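Local coordinates for protein MHC class I antigen (PDB 5H5Z) that probably presents peptides at the cell surface to the immune system, as a class I heavy chain paired with beta-2-microglobulin, at residues P19-V24 with Q63-A68. Sequence-based numbering, arbitrary orientation.
Sequences PEFTAV and QVLIGA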
loop_
_atom_site.group_PDB
_atom_site.type_symbol
_atom_site.label_atom_id
_atom_site.label_comp_id
_atom_site.label_asym_id
_atom_site.label_seq_id
_atom_site.Cartn_x
_atom_site.Cartn_y
_atom_site.Cartn_z
ATOM N N PRO A 19 0.640 15.433 -10.520
ATOM C CA PRO A 19 -0.379 15.926 -11.456
ATOM C C PRO A 19 -1.667 16.363 -10.757
ATOM O O PRO A 19 -1.851 16.097 -9.568
ATOM C CB PRO A 19 -0.662 14.710 -12.353
ATOM C CG PRO A 19 0.460 13.759 -12.115
ATOM C CD PRO A 19 0.872 13.986 -10.695
ATOM N N GLU A 20 -2.551 17.026 -11.502
ATOM C CA GLU A 20 -3.850 17.444 -10.980
ATOM C C GLU A 20 -4.724 16.260 -10.585
ATOM O O GLU A 20 -5.492 16.340 -9.629
ATOM C CB GLU A 20 -4.599 18.274 -12.012
ATOM C CG GLU A 20 -4.276 19.749 -11.979
ATOM C CD GLU A 20 -5.224 20.550 -12.839
ATOM O OE1 GLU A 20 -5.953 21.396 -12.280
ATOM O OE2 GLU A 20 -5.249 20.325 -14.068
ATOM N N PHE A 21 -4.608 15.172 -11.337
ATOM C CA PHE A 21 -5.418 13.987 -11.110
ATOM C C PHE A 21 -4.568 12.744 -11.290
ATOM O O PHE A 21 -3.806 12.650 -12.249
ATOM C CB PHE A 21 -6.598 13.961 -12.094
ATOM C CG PHE A 21 -7.532 12.801 -11.901
ATOM C CD1 PHE A 21 -8.561 12.867 -10.969
ATOM C CD2 PHE A 21 -7.394 11.645 -12.666
ATOM C CE1 PHE A 21 -9.430 11.803 -10.792
ATOM C CE2 PHE A 21 -8.262 10.573 -12.494
ATOM C CZ PHE A 21 -9.281 10.653 -11.555
ATOM N N THR A 22 -4.705 11.800 -10.359
ATOM C CA THR A 22 -4.072 10.488 -10.457
ATOM C C THR A 22 -5.109 9.414 -10.124
ATOM O O THR A 22 -5.864 9.550 -9.162
ATOM C CB THR A 22 -2.874 10.358 -9.483
ATOM O OG1 THR A 22 -1.939 11.416 -9.719
ATOM C CG2 THR A 22 -2.162 9.016 -9.656
ATOM N N ALA A 23 -5.156 8.353 -10.925
ATOM C CA ALA A 23 -6.022 7.223 -10.628
ATOM C C ALA A 23 -5.205 5.940 -10.635
ATOM O O ALA A 23 -4.384 5.726 -11.531
ATOM C CB ALA A 23 -7.154 7.136 -11.645
ATOM N N VAL A 24 -5.420 5.107 -9.618
ATOM C CA VAL A 24 -4.831 3.763 -9.554
ATOM C C VAL A 24 -5.947 2.723 -9.381
ATOM O O VAL A 24 -6.859 2.907 -8.575
ATOM C CB VAL A 24 -3.792 3.660 -8.404
ATOM C CG1 VAL A 24 -3.397 2.213 -8.123
ATOM C CG2 VAL A 24 -2.562 4.505 -8.716
ATOM N N GLN A 63 -10.898 7.518 -21.646
ATOM C CA GLN A 63 -12.018 8.443 -21.791
ATOM C C GLN A 63 -12.772 8.673 -20.479
ATOM O O GLN A 63 -13.121 9.806 -20.159
ATOM C CB GLN A 63 -12.970 7.986 -22.907
ATOM C CG GLN A 63 -13.706 9.130 -23.582
ATOM C CD GLN A 63 -12.772 10.192 -24.158
ATOM O OE1 GLN A 63 -13.132 11.365 -24.224
ATOM N NE2 GLN A 63 -11.569 9.788 -24.572
ATOM N N VAL A 64 -13.009 7.599 -19.726
ATOM C CA VAL A 64 -13.681 7.684 -18.427
ATOM C C VAL A 64 -12.876 8.578 -17.472
ATOM O O VAL A 64 -13.430 9.458 -16.790
ATOM C CB VAL A 64 -13.902 6.272 -17.815
ATOM C CG1 VAL A 64 -14.345 6.358 -16.360
ATOM C CG2 VAL A 64 -14.924 5.490 -18.625
ATOM N N LEU A 65 -11.562 8.378 -17.457
ATOM C CA LEU A 65 -10.696 9.091 -16.510
ATOM C C LEU A 65 -10.367 10.532 -16.899
ATOM O O LEU A 65 -10.099 11.354 -16.021
ATOM C CB LEU A 65 -9.443 8.277 -16.191
ATOM C CG LEU A 65 -9.791 6.950 -15.497
ATOM C CD1 LEU A 65 -8.602 5.995 -15.456
ATOM C CD2 LEU A 65 -10.380 7.172 -14.106
ATOM N N ILE A 66 -10.404 10.845 -18.200
ATOM C CA ILE A 66 -10.334 12.246 -18.635
ATOM C C ILE A 66 -11.557 12.970 -18.064
ATOM O O ILE A 66 -11.438 14.078 -17.526
ATOM C CB ILE A 66 -10.267 12.398 -20.174
ATOM C CG1 ILE A 66 -8.919 11.907 -20.717
ATOM C CG2 ILE A 66 -10.465 13.852 -20.582
ATOM C CD1 ILE A 66 -8.899 11.721 -22.227
ATOM N N GLY A 67 -12.717 12.321 -18.157
ATOM C CA GLY A 67 -13.953 12.813 -17.545
ATOM C C GLY A 67 -13.840 12.981 -16.036
ATOM O O GLY A 67 -14.270 13.999 -15.488
ATOM N N ALA A 68 -13.260 11.983 -15.367
ATOM C CA ALA A 68 -13.035 12.041 -13.914
ATOM C C ALA A 68 -12.151 13.220 -13.503
ATOM O O ALA A 68 -12.436 13.898 -12.514
ATOM C CB ALA A 68 -12.450 10.733 -13.407
#
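One face of the Phe21 ring is turned to the helix backbone at Ala68, whose C lies 4.1 Å above the ring plane, offset toward the rim. Ala68 CB approaches the far end of the same ring, 3.7 Å from Phe21 CZ. Leu65 O comes in obliquely, 4.1 Å from Phe21 CE2, at packing distance. The rings of Tyr9 and Phe72 meet Phe21 edge-to-face, which adds an aromatic surround to the helix contact. Its reach across the gap follows from chi1 of -178°, which sets CG anti to the backbone N and sends the ring out from the strand.

Two residues along the strand, Ala23 adds a smaller contact: its CB meets Leu65 CD2 at 4.1 Å. That same methyl branch also lies 4.3 Å from Phe21 CE2, so CD2 of Leu65 bridges the two strand side chains that point at the helix. All four touching residues are buried, and their side-chain pairings are apolar; the axes of strand 21-24 and helix 63-68 approach to 9.5 Å, with their N-to-C directions 137° apart.

Ala68 also packs on an apolar side chain of the bound peptide, while Thr22 and Val24 touch Leu55 of the beta-2-microglobulin chain. Such packing of helix 55-82 on the antiparallel floor is characteristic of the MHC class I peptide-binding groove, with this helix forming one wall.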